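Local coordinates for protein endo-1,3-beta-glucanase, family GH16 (Zobellia galactanivorans, PDB 5FUI) that binds laminarin through a C-terminal family 6 carbohydrate-binding module, joined to a family GH16 enzyme that probably hydrolyses the same beta-1,3-glucan, at residues F52-S55 with G56-I60; L116-S120 with G121-I125. All coordinates share one frame; numbering follows the deposited sequence.

Contact 1: F52-S55 with G56-I60; sequences FPSS and GNYLI
From F52 at the end of strand 44-52 the chain turns through P53, S54 and S55 into strand 56-66, and the CA atoms of F52 and Y58 come within 8.7 Å of each other. G56 opens the strand with a positive phi of 155°. A CB there would be jammed against the carbonyl oxygen of S55, so a side chain is hard to fit.

Y58 fills the inside of this turn. Its hydroxyl reaches back and donates a hydrogen bond to the backbone carbonyl of the loop, with Y58 OH 2.6 Å from S54 O. The bond is short. It meets the carbonyl at a C=O to donor angle of 124° and is tilted out of the carbonyl plane. S54 O itself lies at the edge of the tyrosine ring, in its plane. P53 CD packs against the same end, 3.5 Å from Y58 OH.

F52 packs over one face of the ring. The two rings form an edge-to-face (T-shaped) pair, with planes at 86° and centroids 5.0 Å apart. F52 CD2 sits over the middle of the tyrosine ring, 3.7 Å from Y58 CZ. Both side chains have CG anti to the carbonyl carbon, and this brings the edge of one over the face of the other. I60 adds a looser contact, with its CD1 4.5 Å from F52 CE2. Y58 is thus held at its hydroxyl and on one face.

The turn links the two sheets of the CBM6 beta-sandwich. The serine hydroxyls bond to other parts of the chain, S54 OG to K132 NZ and S55 OG to A109 N. F52 and Y58 both rest on I130 of strand 124-131, while the backbones of G56, Y58 and I60 pair with strand 97-107.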
# COMPACT_ATOMS: atom_id res chain seq x y z
N PHE A 52 3.27 -9.23 -12.27
CA PHE A 52 2.63 -10.40 -11.72
C PHE A 52 2.96 -11.46 -12.76
O PHE A 52 2.34 -11.50 -13.83
CB PHE A 52 1.12 -10.14 -11.56
CG PHE A 52 0.79 -9.08 -10.54
CD1 PHE A 52 0.93 -7.68 -10.87
CD2 PHE A 52 0.41 -9.46 -9.22
CE1 PHE A 52 0.60 -6.69 -9.92
CE2 PHE A 52 0.06 -8.45 -8.29
CZ PHE A 52 0.15 -7.10 -8.63
N PRO A 53 3.93 -12.32 -12.48
CA PRO A 53 4.43 -13.20 -13.58
C PRO A 53 3.50 -14.34 -13.92
O PRO A 53 3.65 -14.91 -15.01
CB PRO A 53 5.70 -13.83 -13.01
CG PRO A 53 5.58 -13.66 -11.52
CD PRO A 53 4.83 -12.35 -11.29
N SER A 54 2.59 -14.71 -13.02
CA SER A 54 1.65 -15.78 -13.30
C SER A 54 0.19 -15.31 -13.00
O SER A 54 -0.06 -14.30 -12.27
CB SER A 54 2.04 -17.08 -12.62
OG SER A 54 2.06 -16.93 -11.26
N SER A 55 -0.79 -15.98 -13.59
CA SER A 55 -2.20 -15.70 -13.32
C SER A 55 -2.58 -16.53 -12.12
O SER A 55 -2.34 -17.75 -12.05
CB SER A 55 -3.00 -16.11 -14.50
OG SER A 55 -2.63 -15.34 -15.64
N GLY A 56 -3.20 -15.94 -11.14
CA GLY A 56 -3.57 -16.74 -10.01
C GLY A 56 -3.69 -15.85 -8.78
O GLY A 56 -3.77 -14.59 -8.88
N ASN A 57 -3.74 -16.48 -7.63
CA ASN A 57 -3.94 -15.78 -6.38
C ASN A 57 -2.64 -15.32 -5.78
O ASN A 57 -1.67 -16.05 -5.74
CB ASN A 57 -4.82 -16.57 -5.42
CG ASN A 57 -6.21 -16.79 -6.02
OD1 ASN A 57 -6.90 -15.85 -6.51
ND2 ASN A 57 -6.59 -18.04 -6.06
N TYR A 58 -2.62 -14.08 -5.38
CA TYR A 58 -1.45 -13.50 -4.73
C TYR A 58 -1.81 -13.03 -3.31
O TYR A 58 -2.96 -12.54 -3.07
CB TYR A 58 -0.99 -12.24 -5.47
CG TYR A 58 -0.35 -12.53 -6.79
CD1 TYR A 58 -1.10 -12.83 -7.92
CD2 TYR A 58 1.05 -12.56 -6.90
CE1 TYR A 58 -0.52 -13.10 -9.13
CE2 TYR A 58 1.71 -12.83 -8.10
CZ TYR A 58 0.90 -13.12 -9.24
OH TYR A 58 1.57 -13.41 -10.43
N LEU A 59 -0.81 -13.12 -2.44
CA LEU A 59 -0.92 -12.44 -1.12
C LEU A 59 -0.24 -11.09 -1.28
O LEU A 59 0.95 -11.01 -1.70
CB LEU A 59 -0.19 -13.29 -0.02
CG LEU A 59 -0.28 -12.66 1.38
CD1 LEU A 59 -1.72 -12.73 1.88
CD2 LEU A 59 0.72 -13.49 2.29
N ILE A 60 -0.98 -10.02 -0.91
CA ILE A 60 -0.36 -8.70 -0.94
C ILE A 60 -0.43 -8.17 0.52
O ILE A 60 -1.49 -8.05 1.13
CB ILE A 60 -1.03 -7.70 -1.89
CG1 ILE A 60 -1.21 -8.35 -3.33
CG2 ILE A 60 -0.16 -6.43 -1.90
CD1 ILE A 60 -1.75 -7.32 -4.34

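Contact 2: L116-S120 with G121-I125; sequences LYSIS and GGWNI. With APY (2-aminomethyl-pyridine), chain C.
The indole N-H of W123 is the main polar link, with W123 NE1 donating to S118 OG at 3.2 Å. The N-H to acceptor angle is 148°, with the oxygen 17° out of the ring plane. A chi1 of 56° sets W123 CG between the backbone N and the carbonyl carbon and swings the indole back toward S118. S118 OG is also hydrogen-bonded to N40 O. S120 O lies at the same ring edge, 3.0 Å from W123 NE1. One water bridges S120 and G121, accepting from S120 OG at 3.0 Å and donating to G121 O at 2.7 Å.

Apolar contacts are fewer. S118 CB touches W123 CZ2 at 3.9 Å, and further in L116 CD1 meets I125 CD1 at 4.0 Å. F73 stacks on the indole. I119 and S120 both face R72, a classic beta bulge.

The ligand contact is on Y117, whose CB points away from 121-125. Its ring edge meets the bound 2-aminomethyl-pyridine, with Y117 CD2 3.2 Å from C3 of the ligand. D76 OD2 bonds to the same molecule, and W44 of that pocket meets the Y117 ring.

A phenylalanine in place of W123 would probably leave S118 OG without its N-H donor and open a gap beside S118 CB. The serine hydroxyl ties the indole to the N40 backbone, so a buried N-H is satisfied while Y117, one residue earlier, meets the ligand.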
# COMPACT_ATOMS: atom_id res chain seq x y z
N LEU A 116 -2.48 2.88 -4.75
CA LEU A 116 -3.09 2.87 -3.40
C LEU A 116 -3.80 4.18 -3.19
O LEU A 116 -3.20 5.23 -3.46
CB LEU A 116 -1.97 2.72 -2.29
CG LEU A 116 -1.20 1.41 -2.44
CD1 LEU A 116 -0.19 1.34 -1.30
CD2 LEU A 116 -2.16 0.25 -2.44
N TYR A 117 -5.07 4.11 -2.80
CA TYR A 117 -5.84 5.34 -2.71
C TYR A 117 -6.43 5.42 -1.32
O TYR A 117 -7.15 4.51 -0.88
CB TYR A 117 -6.99 5.24 -3.76
CG TYR A 117 -7.48 6.57 -4.29
CD1 TYR A 117 -8.07 7.49 -3.44
CD2 TYR A 117 -7.27 6.94 -5.65
CE1 TYR A 117 -8.53 8.74 -3.91
CE2 TYR A 117 -7.71 8.15 -6.13
CZ TYR A 117 -8.38 9.02 -5.30
OH TYR A 117 -8.76 10.25 -5.83
N SER A 118 -6.17 6.51 -0.62
CA SER A 118 -6.67 6.68 0.73
C SER A 118 -8.15 7.07 0.73
O SER A 118 -8.54 8.16 0.27
CB SER A 118 -5.87 7.78 1.40
OG SER A 118 -6.34 7.95 2.75
N ILE A 119 -8.95 6.17 1.25
CA ILE A 119 -10.37 6.44 1.49
C ILE A 119 -10.54 7.24 2.77
O ILE A 119 -11.33 8.22 2.79
CB ILE A 119 -11.13 5.10 1.63
CG1 ILE A 119 -11.06 4.38 0.26
CG2 ILE A 119 -12.59 5.33 2.10
CD1 ILE A 119 -11.49 2.90 0.39
N SER A 120 -9.86 6.84 3.84
CA SER A 120 -9.89 7.58 5.10
C SER A 120 -8.39 7.70 5.53
O SER A 120 -7.64 6.68 5.57
CB SER A 120 -10.64 6.80 6.17
OG SER A 120 -10.68 7.63 7.29
N GLY A 121 -7.94 8.96 5.74
CA GLY A 121 -6.56 9.18 6.11
C GLY A 121 -6.23 8.78 7.56
O GLY A 121 -7.00 8.10 8.26
N GLY A 122 -5.00 9.23 7.94
CA GLY A 122 -4.54 8.99 9.31
C GLY A 122 -3.79 7.68 9.50
O GLY A 122 -3.78 7.16 10.58
N TRP A 123 -3.16 7.19 8.45
CA TRP A 123 -2.38 5.96 8.46
C TRP A 123 -1.08 6.19 7.74
O TRP A 123 -0.94 7.16 6.93
CB TRP A 123 -3.17 4.76 7.84
CG TRP A 123 -3.65 5.06 6.41
CD1 TRP A 123 -4.75 5.83 6.07
CD2 TRP A 123 -3.02 4.65 5.15
NE1 TRP A 123 -4.90 5.87 4.68
CE2 TRP A 123 -3.83 5.19 4.10
CE3 TRP A 123 -1.87 3.89 4.81
CZ2 TRP A 123 -3.51 5.00 2.76
CZ3 TRP A 123 -1.62 3.67 3.43
CH2 TRP A 123 -2.42 4.23 2.45
N ASN A 124 -0.08 5.35 8.13
CA ASN A 124 1.28 5.41 7.49
C ASN A 124 1.55 4.10 6.78
O ASN A 124 0.96 3.03 7.20
CB ASN A 124 2.36 5.59 8.53
CG ASN A 124 2.35 6.96 9.23
OD1 ASN A 124 2.91 7.06 10.36
ND2 ASN A 124 1.72 7.94 8.67
N ILE A 125 2.43 4.08 5.78
CA ILE A 125 2.82 2.81 5.18
C ILE A 125 4.32 2.79 4.84
O ILE A 125 4.85 3.77 4.30
CB ILE A 125 1.92 2.51 3.93
CG1 ILE A 125 2.39 1.21 3.30
CG2 ILE A 125 1.98 3.72 2.90
CD1 ILE A 125 1.35 0.63 2.33
N APY C . -5.04 4.37 -8.75
CM APY C . -4.46 5.09 -7.64
C2 APY C . -4.40 6.37 -8.45
C3 APY C . -5.41 7.30 -8.28
C4 APY C . -5.45 8.47 -9.07
C5 APY C . -4.51 8.62 -10.11
C6 APY C . -3.51 7.68 -10.28
N1 APY C . -3.51 6.55 -9.49
O HOH W 1 -9.18 7.59 9.85

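Overall arrangement
Contact 1 and contact 2 lie on opposite sides of the centre of the chain, with their centres 23 Å apart. Their nearest atoms are about 7 Å apart and do not touch. They share a sheet, because strand 56-66 carries part of contact 1 and the neighbouring strand 124-131 begins in contact 2. Contact 2 is the one at the ligand sites. Y117 touches one 2-aminomethyl-pyridine. Between nearest atoms, G122 comes within about 4 Å of another, and the side chain of I125 is about 7 Å from the magnesium ion. Contact 1 is more remote, with the nearest atom of the F52 side chain about 12 Å from a bound 2-aminomethyl-pyridine.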